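PDB 2IBP: citrate synthase from Pyrobaculum aerophilum, which probably catalyses the condensation of oxaloacetate with acetyl-CoA and water to give citrate and CoA, the entry step of the tricarboxylic acid cycle. Local coordinates for residues A[34-39]-A[379-384]; A[218-223]-A[373-378]. All coordinates share one frame; numbering follows the deposited sequence.

Interaction 1. Residues A[34-39]-A[379-384]; sequences TSISDI and VLEYWE
Thr-34 and Glu-381 mark the closest approach of the two backbones, their CA atoms 7.4 Å apart. The 34-39 segment leaves one strand at Thr-34, turns, and enters the next at Ser-37, whereas Glu-381 lies on the long helix 363-382. An ST turn shapes the bend: the backbone N of Ile-36 donates to Thr-34 OG1 over 3.2 Å in a nearly straight bond (166°). A single glutamate spans the gap to this turn. With CG anti to the backbone N (chi1 -178°) and the chain extended beyond it, Glu-381 carries its carboxylate straight out from the helix, meeting the threonine side chain at about a right angle. The two oxygens divide the work. Thr-34 OG1 donates to Glu-381 OE1 at 2.6 Å, and the backbone N of Ser-35 donates to Glu-381 OE2 at 2.9 Å, each carboxylate oxygen accepting through its syn lone pair. Held by both oxygens, the carboxylate should have little freedom to rotate about its last bond. Thr-34 OG1 is thus both donor and acceptor, and the ST turn is consistent with a hydroxyl held in place for the glutamate. Lys-32 adds a salt bridge to OE1, which would be expected to favour the ionised carboxylate. Thr-34 also pairs in a parallel beta ladder with a strand of the second subunit, which joins this helix-to-turn contact to the dimer interface. Ile-36 supplies the apolar side, running past the glutamate in the opposite direction and placing CD1 3.5 Å from Glu-381 OE1. A water between the two side chains donates to Glu-381 OE2 at 2.7 Å and lies 3.3 Å from Ser-35 OG.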
# COMPACT_ATOMS: atom_id res chain seq x y z
N THR A 34 5.64 8.15 -18.63
CA THR A 34 4.24 7.86 -18.70
C THR A 34 3.58 8.60 -19.84
O THR A 34 4.08 9.62 -20.30
CB THR A 34 3.53 8.33 -17.41
OG1 THR A 34 2.17 7.86 -17.39
CG2 THR A 34 3.58 9.84 -17.26
N SER A 35 2.49 8.03 -20.32
CA SER A 35 1.66 8.67 -21.33
C SER A 35 0.22 8.82 -20.84
O SER A 35 -0.65 9.22 -21.61
CB SER A 35 1.71 7.89 -22.64
OG SER A 35 1.14 6.61 -22.49
N ILE A 36 -0.01 8.67 -19.54
CA ILE A 36 -1.36 8.68 -18.99
C ILE A 36 -1.95 10.07 -18.85
O ILE A 36 -3.01 10.34 -19.39
CB ILE A 36 -1.46 7.90 -17.66
CG1 ILE A 36 -1.06 6.44 -17.92
CG2 ILE A 36 -2.89 7.96 -17.12
CD1 ILE A 36 -0.96 5.56 -16.68
N SER A 37 -1.27 10.94 -18.12
CA SER A 37 -1.76 12.30 -17.95
C SER A 37 -0.60 13.26 -17.80
O SER A 37 0.52 12.87 -17.48
CB SER A 37 -2.69 12.42 -16.73
OG SER A 37 -1.98 12.14 -15.52
N ASP A 38 -0.88 14.53 -18.04
CA ASP A 38 0.13 15.56 -17.94
C ASP A 38 -0.52 16.82 -17.47
O ASP A 38 -1.67 17.08 -17.81
CB ASP A 38 0.78 15.82 -19.30
CG ASP A 38 2.05 16.64 -19.20
OD1 ASP A 38 2.75 16.55 -18.17
OD2 ASP A 38 2.37 17.38 -20.16
N ILE A 39 0.22 17.59 -16.68
CA ILE A 39 -0.25 18.87 -16.21
C ILE A 39 0.73 19.95 -16.57
O ILE A 39 1.95 19.78 -16.38
CB ILE A 39 -0.36 18.91 -14.69
CG1 ILE A 39 -1.37 17.88 -14.18
CG2 ILE A 39 -0.75 20.31 -14.21
CD1 ILE A 39 -1.24 17.62 -12.70
N VAL A 379 -0.58 1.16 -13.06
CA VAL A 379 -0.01 -0.15 -12.76
C VAL A 379 0.33 -0.89 -14.05
O VAL A 379 1.45 -1.37 -14.24
CB VAL A 379 -0.92 -1.01 -11.89
CG1 VAL A 379 -0.45 -2.48 -11.89
CG2 VAL A 379 -0.95 -0.42 -10.47
N LEU A 380 -0.64 -0.96 -14.96
CA LEU A 380 -0.43 -1.66 -16.22
C LEU A 380 0.72 -1.03 -16.99
O LEU A 380 1.52 -1.75 -17.60
CB LEU A 380 -1.70 -1.71 -17.04
CG LEU A 380 -2.82 -2.49 -16.35
CD1 LEU A 380 -4.10 -2.43 -17.16
CD2 LEU A 380 -2.45 -3.92 -16.05
N GLU A 381 0.81 0.29 -16.96
CA GLU A 381 1.91 0.97 -17.62
C GLU A 381 3.25 0.56 -17.02
O GLU A 381 4.19 0.24 -17.74
CB GLU A 381 1.72 2.47 -17.54
CG GLU A 381 2.80 3.25 -18.25
CD GLU A 381 2.51 4.72 -18.25
OE1 GLU A 381 2.53 5.32 -17.15
OE2 GLU A 381 2.30 5.29 -19.35
N TYR A 382 3.33 0.54 -15.69
CA TYR A 382 4.57 0.17 -15.02
C TYR A 382 4.96 -1.26 -15.37
O TYR A 382 6.14 -1.56 -15.54
CB TYR A 382 4.43 0.32 -13.51
CG TYR A 382 5.76 0.29 -12.81
CD1 TYR A 382 6.65 1.34 -12.98
CD2 TYR A 382 6.13 -0.78 -12.00
CE1 TYR A 382 7.89 1.33 -12.37
CE2 TYR A 382 7.37 -0.78 -11.35
CZ TYR A 382 8.25 0.27 -11.57
OH TYR A 382 9.50 0.28 -10.99
N TRP A 383 3.97 -2.14 -15.42
CA TRP A 383 4.20 -3.53 -15.76
C TRP A 383 4.73 -3.77 -17.17
O TRP A 383 5.12 -4.89 -17.50
CB TRP A 383 2.95 -4.37 -15.54
CG TRP A 383 2.65 -4.68 -14.11
CD1 TRP A 383 3.48 -4.50 -13.03
CD2 TRP A 383 1.55 -5.46 -13.63
NE1 TRP A 383 2.91 -5.02 -11.90
CE2 TRP A 383 1.73 -5.64 -12.24
CE3 TRP A 383 0.40 -5.99 -14.24
CZ2 TRP A 383 0.83 -6.34 -11.45
CZ3 TRP A 383 -0.49 -6.69 -13.46
CH2 TRP A 383 -0.28 -6.86 -12.07
N GLU A 384 4.70 -2.74 -18.02
CA GLU A 384 5.34 -2.86 -19.34
C GLU A 384 6.87 -2.90 -19.19
O GLU A 384 7.58 -3.30 -20.11
CB GLU A 384 4.93 -1.72 -20.26
CG GLU A 384 3.49 -1.83 -20.70
CD GLU A 384 3.26 -3.07 -21.55
OE1 GLU A 384 3.83 -3.15 -22.66
OE2 GLU A 384 2.51 -3.97 -21.12
O HOH W 1 0.51 3.86 -20.87

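Interaction 2. Residues A[218-223]-A[373-378]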
# COMPACT_ATOMS: atom_id res chain seq x y z
N ALA A 218 0.58 10.18 -3.76
CA ALA A 218 0.95 9.06 -2.90
C ALA A 218 0.12 7.80 -3.13
O ALA A 218 0.65 6.70 -3.06
CB ALA A 218 0.91 9.48 -1.43
N SER A 219 -1.16 7.95 -3.46
CA SER A 219 -2.01 6.78 -3.66
C SER A 219 -1.57 6.03 -4.93
O SER A 219 -1.38 4.82 -4.94
CB SER A 219 -3.48 7.16 -3.72
OG SER A 219 -3.71 8.11 -4.73
N THR A 220 -1.34 6.78 -5.99
CA THR A 220 -0.85 6.20 -7.24
C THR A 220 0.54 5.58 -7.04
O THR A 220 0.84 4.52 -7.57
CB THR A 220 -0.85 7.24 -8.34
OG1 THR A 220 -2.17 7.78 -8.46
CG2 THR A 220 -0.41 6.67 -9.67
N PHE A 221 1.36 6.23 -6.23
CA PHE A 221 2.68 5.70 -5.91
C PHE A 221 2.58 4.39 -5.13
O PHE A 221 3.30 3.43 -5.44
CB PHE A 221 3.49 6.73 -5.16
CG PHE A 221 4.93 6.37 -4.97
CD1 PHE A 221 5.65 5.76 -5.98
CD2 PHE A 221 5.61 6.81 -3.84
CE1 PHE A 221 6.97 5.49 -5.83
CE2 PHE A 221 6.95 6.54 -3.69
CZ PHE A 221 7.63 5.89 -4.69
N ALA A 222 1.68 4.36 -4.14
CA ALA A 222 1.45 3.15 -3.33
C ALA A 222 1.09 1.99 -4.26
O ALA A 222 1.60 0.88 -4.10
CB ALA A 222 0.36 3.36 -2.32
N ALA A 223 0.21 2.25 -5.22
CA ALA A 223 -0.17 1.22 -6.19
C ALA A 223 1.06 0.74 -6.97
O ALA A 223 1.19 -0.47 -7.23
CB ALA A 223 -1.21 1.78 -7.16
N VAL A 373 -9.43 4.31 -12.11
CA VAL A 373 -8.98 4.06 -13.48
C VAL A 373 -7.54 4.52 -13.69
O VAL A 373 -6.77 3.84 -14.35
CB VAL A 373 -9.93 4.61 -14.56
CG1 VAL A 373 -9.96 6.13 -14.59
CG2 VAL A 373 -9.50 4.04 -15.93
N GLY A 374 -7.18 5.66 -13.11
CA GLY A 374 -5.81 6.13 -13.19
C GLY A 374 -4.88 5.13 -12.50
O GLY A 374 -3.84 4.77 -13.03
N TRP A 375 -5.28 4.65 -11.32
CA TRP A 375 -4.44 3.72 -10.59
C TRP A 375 -4.15 2.48 -11.41
O TRP A 375 -2.98 2.11 -11.56
CB TRP A 375 -5.07 3.31 -9.27
CG TRP A 375 -5.20 4.39 -8.27
CD1 TRP A 375 -4.37 5.43 -8.08
CD2 TRP A 375 -6.14 4.42 -7.18
NE1 TRP A 375 -4.78 6.18 -7.00
CE2 TRP A 375 -5.87 5.58 -6.44
CE3 TRP A 375 -7.21 3.61 -6.80
CZ2 TRP A 375 -6.63 5.95 -5.33
CZ3 TRP A 375 -7.98 3.99 -5.71
CH2 TRP A 375 -7.69 5.15 -5.00
N VAL A 376 -5.20 1.85 -11.93
CA VAL A 376 -5.00 0.61 -12.70
C VAL A 376 -4.21 0.88 -14.00
O VAL A 376 -3.32 0.09 -14.37
CB VAL A 376 -6.29 -0.20 -12.91
CG1 VAL A 376 -6.86 -0.60 -11.56
CG2 VAL A 376 -7.32 0.59 -13.73
N ALA A 377 -4.49 2.00 -14.67
CA ALA A 377 -3.74 2.35 -15.89
C ALA A 377 -2.26 2.51 -15.56
O ALA A 377 -1.38 2.10 -16.32
CB ALA A 377 -4.28 3.64 -16.51
N HIS A 378 -1.98 3.16 -14.43
CA HIS A 378 -0.60 3.39 -14.02
C HIS A 378 0.12 2.08 -13.72
O HIS A 378 1.25 1.91 -14.12
CB HIS A 378 -0.52 4.33 -12.83
CG HIS A 378 -0.49 5.77 -13.21
ND1 HIS A 378 0.66 6.43 -13.57
CD2 HIS A 378 -1.47 6.71 -13.21
CE1 HIS A 378 0.39 7.69 -13.82
NE2 HIS A 378 -0.90 7.88 -13.63
O HOH W 2 -4.04 9.00 -7.05
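Two rings of the 373-378 helix, the imidazole of His-378 and the indole of Trp-375, receive Thr-220 in different ways. Its methyl CG2 lies over one face of the imidazole, offset toward the rim, as a CH-pi contact with CG2 3.8 Å from the centroid of the His-378 ring. Its hydroxyl OG1 sits in the indole plane at the edge, 3.2 Å from Trp-375 CD1. This split follows from the rotamer: a chi1 of -56° sets OG1 beside the backbone N and thereby turns CG2 anti to it. Ser-219 OG approaches the same indole edge, 3.2 Å from Trp-375 NE1. A water among these buried side chains gathers the polar atoms: it accepts from Trp-375 NE1 at 2.9 Å, donates to Thr-220 OG1 at 2.6 Å, and bonds Ser-219 OG, which His-249 also engages. With an alanine at Trp-375, the water, deprived of its NE1 donor, would probably be held less firmly, and a gap is likely to open between Thr-220 and helix 233-244. His-378 is fixed at both nitrogens, ND1 by Lys-32 and NE2 by Asp-213. The segments 218-223 and 373-378 cross at -38°, their axes 9.3 Å apart at closest, a pairing within the largely helical citrate synthase fold. Beyond the indole, helix 233-244 packs on Trp-375 through Ala-240, Ile-241 and Leu-244, while helix 141-169 touches Val-373 and Val-376. Helix 363-382 thus meets helices 218-227, 233-244 and 141-169, the first of which reaches the dimer interface, where Phe-221 meets Phe-221 of the second subunit.

Both interactions draw on consecutive parts of helix 363-382, and their centres lie about 9 Å apart. They touch directly: Ile-36 CD1 of interaction 1 lies 3.4 Å from His-378 N of interaction 2, and Val-379 CG2 lies 3.9 Å from Ala-223 O. Polar residues tie them as well. Lys-32 reaches both Glu-381 and His-378, and Asp-213 both Ser-37 and His-378. The general point is that one helix can serve as a common partner for an early turn and for helix 218-227, and here both partners also touch the second subunit. The predicted active-site residues His-289 and Asp-346 lie away from both contacts.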